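Local atomic coordinates of transcription factor cep-1 (Caenorhabditis elegans, PDB entry 1T4W), a protein that activates transcription by binding the same DNA consensus sequence as p53, promoting apoptosis under genotoxic stress and supporting proper meiotic chromosome segregation. Residues A[58-63]-A[99-104]. Numbering follows the deposited sequence.
Sequences LRIRFV and SFFYIR
Between the two sheets of the p53-like beta sandwich, I60 and F62 of strand 57-65 meet F100, F101 and I103 in the hydrophobic core. The strand segments run roughly antiparallel, with axes 8.9 Å apart at closest approach. No hydrogen bond joins them; side chains fill the gap. F101 and F62 carry most of the contact. With CG between the backbone N and the carbonyl carbon (chi1 69°), the F101 ring is directed across to the backbone of I60 to F62. F62 CB lies over one face of this ring in a CH-pi contact, 3.9 Å from the centroid. The outer edge of the same ring meets the backbone of I60, with F101 CZ 3.6 Å from I60 O, near the ring plane. I60 CG2 packs obliquely against F101 CE2 at 3.9 Å. An alanine in place of F101 would probably open a gap between the sheets and deprive F62 CB of its aromatic face.

Strand 57-65 belongs to the larger mixed sheet, while strand 101-104 is an edge strand of the four-stranded antiparallel sheet. F120 of the first sheet stacks edge-to-face with F101, and I135 and F137 touch F101 from its own sheet. Further along strand 101-104, I103 CD1 meets I60 CD1 tip to tip, 4.1 Å apart. The F62 side chain extends with CG anti to the backbone N (chi1 -170°), bringing CE2 to 3.7 Å from F100 CD1. These two rings cross obliquely, their planes at 43°. On the loop just before strand 101-104, S99 OG donates to F101 O at 2.8 Å, on a lone pair in the carbonyl plane. F100 also touches C139, a zinc ligand, and its side chain lies about 6 Å from the zinc ion.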
ATOM      1  N   LEU A  58      -7.153   6.180   9.515  1.00 23.01           N
ATOM      2  CA  LEU A  58      -6.838   5.394   8.333  1.00 20.06           C
ATOM      3  C   LEU A  58      -5.711   4.413   8.663  1.00 27.22           C
ATOM      4  O   LEU A  58      -4.645   4.814   9.123  1.00 24.13           O
ATOM      5  CB  LEU A  58      -6.395   6.296   7.184  1.00 19.45           C
ATOM      6  CG  LEU A  58      -6.197   5.556   5.845  1.00 16.14           C
ATOM      7  CD1 LEU A  58      -7.551   5.305   5.167  1.00 13.66           C
ATOM      8  CD2 LEU A  58      -5.324   6.392   4.943  1.00 27.73           C
ATOM      9  N   ARG A  59      -5.956   3.129   8.443  1.00 17.17           N
ATOM     10  CA  ARG A  59      -4.938   2.121   8.699  1.00 25.98           C
ATOM     11  C   ARG A  59      -4.286   1.748   7.371  1.00 19.37           C
ATOM     12  O   ARG A  59      -4.965   1.610   6.348  1.00 18.62           O
ATOM     13  CB  ARG A  59      -5.553   0.880   9.365  1.00 19.72           C
ATOM     14  CG  ARG A  59      -5.808   1.041  10.863  1.00 18.53           C
ATOM     15  CD  ARG A  59      -6.457  -0.227  11.488  1.00 20.71           C
ATOM     16  NE  ARG A  59      -7.815  -0.485  10.988  1.00 23.31           N
ATOM     17  CZ  ARG A  59      -8.154  -1.501  10.195  1.00 20.32           C
ATOM     18  NH1 ARG A  59      -7.235  -2.367   9.784  1.00 19.71           N
ATOM     19  NH2 ARG A  59      -9.422  -1.687   9.845  1.00 18.85           N
ATOM     20  N   ILE A  60      -2.969   1.588   7.394  1.00 18.92           N
ATOM     21  CA  ILE A  60      -2.197   1.247   6.201  1.00 19.64           C
ATOM     22  C   ILE A  60      -1.420  -0.049   6.471  1.00 18.60           C
ATOM     23  O   ILE A  60      -0.666  -0.131   7.434  1.00 17.59           O
ATOM     24  CB  ILE A  60      -1.183   2.356   5.864  1.00 16.88           C
ATOM     25  CG1 ILE A  60      -1.911   3.693   5.690  1.00 23.18           C
ATOM     26  CG2 ILE A  60      -0.415   1.983   4.584  1.00 14.78           C
ATOM     27  CD1 ILE A  60      -1.004   4.899   5.859  1.00 35.11           C
ATOM     28  N   ARG A  61      -1.618  -1.043   5.616  1.00 16.00           N
ATOM     29  CA  ARG A  61      -0.957  -2.335   5.748  1.00 20.71           C
ATOM     30  C   ARG A  61      -0.274  -2.739   4.450  1.00 22.86           C
ATOM     31  O   ARG A  61      -0.623  -2.266   3.363  1.00 19.17           O
ATOM     32  CB  ARG A  61      -1.972  -3.428   6.102  1.00 19.51           C
ATOM     33  CG  ARG A  61      -2.609  -3.336   7.508  1.00 12.93           C
ATOM     34  CD  ARG A  61      -3.279  -4.703   7.837  1.00 20.20           C
ATOM     35  NE  ARG A  61      -2.262  -5.737   8.005  1.00 25.46           N
ATOM     36  CZ  ARG A  61      -2.488  -7.044   7.984  1.00 26.71           C
ATOM     37  NH1 ARG A  61      -1.472  -7.883   8.156  1.00 24.07           N
ATOM     38  NH2 ARG A  61      -3.716  -7.518   7.776  1.00 18.37           N
ATOM     39  N   PHE A  62       0.701  -3.627   4.572  1.00 17.73           N
ATOM     40  CA  PHE A  62       1.397  -4.123   3.408  1.00 15.97           C
ATOM     41  C   PHE A  62       1.489  -5.629   3.637  1.00 21.02           C
ATOM     42  O   PHE A  62       2.277  -6.125   4.464  1.00 19.21           O
ATOM     43  CB  PHE A  62       2.764  -3.453   3.254  1.00 14.95           C
ATOM     44  CG  PHE A  62       3.435  -3.760   1.935  1.00 17.54           C
ATOM     45  CD1 PHE A  62       2.792  -3.453   0.727  1.00 21.60           C
ATOM     46  CD2 PHE A  62       4.702  -4.358   1.899  1.00 13.88           C
ATOM     47  CE1 PHE A  62       3.388  -3.730  -0.502  1.00 14.56           C
ATOM     48  CE2 PHE A  62       5.324  -4.648   0.674  1.00 20.02           C
ATOM     49  CZ  PHE A  62       4.669  -4.333  -0.536  1.00 19.28           C
ATOM     50  N   VAL A  63       0.652  -6.344   2.893  1.00 17.15           N
ATOM     51  CA  VAL A  63       0.511  -7.789   3.028  1.00 19.37           C
ATOM     52  C   VAL A  63       0.775  -8.594   1.758  1.00 20.46           C
ATOM     53  O   VAL A  63       0.934  -8.038   0.661  1.00 21.35           O
ATOM     54  CB  VAL A  63      -0.931  -8.126   3.502  1.00 21.52           C
ATOM     55  CG1 VAL A  63      -1.305  -7.222   4.675  1.00 18.29           C
ATOM     56  CG2 VAL A  63      -1.946  -7.946   2.348  1.00 17.81           C
ATOM     57  N   SER A  99       9.941  -3.243  10.332  1.00 28.64           N
ATOM     58  CA  SER A  99       8.807  -2.992   9.435  1.00 22.87           C
ATOM     59  C   SER A  99       9.307  -2.995   7.990  1.00 26.06           C
ATOM     60  O   SER A  99      10.358  -2.430   7.680  1.00 28.24           O
ATOM     61  CB  SER A  99       8.148  -1.651   9.735  1.00 29.00           C
ATOM     62  OG  SER A  99       6.982  -1.495   8.944  1.00 27.81           O
ATOM     63  N   PHE A 100       8.560  -3.644   7.111  1.00 22.71           N
ATOM     64  CA  PHE A 100       8.937  -3.711   5.707  1.00 21.55           C
ATOM     65  C   PHE A 100       8.844  -2.312   5.060  1.00 27.43           C
ATOM     66  O   PHE A 100       9.630  -1.958   4.163  1.00 20.64           O
ATOM     67  CB  PHE A 100       8.011  -4.698   4.982  1.00 20.38           C
ATOM     68  CG  PHE A 100       8.552  -5.187   3.655  1.00 20.50           C
ATOM     69  CD1 PHE A 100       8.519  -4.371   2.521  1.00 24.21           C
ATOM     70  CD2 PHE A 100       9.140  -6.449   3.555  1.00 26.48           C
ATOM     71  CE1 PHE A 100       9.073  -4.805   1.290  1.00 16.04           C
ATOM     72  CE2 PHE A 100       9.701  -6.892   2.338  1.00 18.13           C
ATOM     73  CZ  PHE A 100       9.665  -6.065   1.212  1.00 26.66           C
ATOM     74  N   PHE A 101       7.902  -1.509   5.546  1.00 20.92           N
ATOM     75  CA  PHE A 101       7.663  -0.185   4.979  1.00 25.94           C
ATOM     76  C   PHE A 101       7.500   0.914   6.018  1.00 26.09           C
ATOM     77  O   PHE A 101       7.220   0.643   7.179  1.00 25.42           O
ATOM     78  CB  PHE A 101       6.403  -0.220   4.103  1.00 18.29           C
ATOM     79  CG  PHE A 101       5.123  -0.404   4.883  1.00 18.63           C
ATOM     80  CD1 PHE A 101       4.852  -1.599   5.526  1.00 17.98           C
ATOM     81  CD2 PHE A 101       4.198   0.638   4.989  1.00 17.36           C
ATOM     82  CE1 PHE A 101       3.675  -1.772   6.276  1.00 15.48           C
ATOM     83  CE2 PHE A 101       3.019   0.485   5.726  1.00 18.53           C
ATOM     84  CZ  PHE A 101       2.755  -0.726   6.371  1.00 25.42           C
ATOM     85  N   TYR A 102       7.652   2.158   5.578  1.00 24.47           N
ATOM     86  CA  TYR A 102       7.504   3.317   6.454  1.00 24.94           C
ATOM     87  C   TYR A 102       6.703   4.423   5.758  1.00 34.26           C
ATOM     88  O   TYR A 102       6.544   4.429   4.531  1.00 23.39           O
ATOM     89  CB  TYR A 102       8.878   3.860   6.870  1.00 24.19           C
ATOM     90  CG  TYR A 102       9.763   2.815   7.518  1.00 34.18           C
ATOM     91  CD1 TYR A 102      10.571   1.970   6.745  1.00 38.91           C
ATOM     92  CD2 TYR A 102       9.741   2.623   8.904  1.00 32.01           C
ATOM     93  CE1 TYR A 102      11.331   0.956   7.341  1.00 35.80           C
ATOM     94  CE2 TYR A 102      10.485   1.620   9.501  1.00 44.40           C
ATOM     95  CZ  TYR A 102      11.275   0.785   8.715  1.00 39.62           C
ATOM     96  OH  TYR A 102      11.954  -0.238   9.321  1.00 24.62           O
ATOM     97  N   ILE A 103       6.208   5.356   6.561  1.00 28.05           N
ATOM     98  CA  ILE A 103       5.407   6.469   6.082  1.00 23.66           C
ATOM     99  C   ILE A 103       6.175   7.765   6.345  1.00 28.52           C
ATOM    100  O   ILE A 103       6.602   8.028   7.472  1.00 30.83           O
ATOM    101  CB  ILE A 103       4.042   6.486   6.836  1.00 24.64           C
ATOM    102  CG1 ILE A 103       3.341   5.133   6.647  1.00 30.63           C
ATOM    103  CG2 ILE A 103       3.164   7.647   6.352  1.00 29.13           C
ATOM    104  CD1 ILE A 103       3.042   4.769   5.199  1.00 28.60           C
ATOM    105  N   ARG A 104       6.353   8.573   5.305  1.00 29.99           N
ATOM    106  CA  ARG A 104       7.081   9.832   5.432  1.00 30.02           C
ATOM    107  C   ARG A 104       6.284  10.969   4.794  1.00 28.26           C
ATOM    108  O   ARG A 104       5.401  10.743   3.946  1.00 24.19           O
ATOM    109  CB  ARG A 104       8.454   9.725   4.750  1.00 35.46           C
ATOM    110  CG  ARG A 104       9.349   8.592   5.277  1.00 51.10           C
ATOM    111  CD  ARG A 104       9.830   8.853   6.703  1.00 49.07           C
ATOM    112  NE  ARG A 104      10.708  10.023   6.788  1.00 57.39           N
ATOM    113  CZ  ARG A 104      12.014  10.008   6.527  1.00 59.67           C
ATOM    114  NH1 ARG A 104      12.612   8.882   6.162  1.00 68.38           N
ATOM    115  NH2 ARG A 104      12.724  11.122   6.631  1.00 50.14           N
TER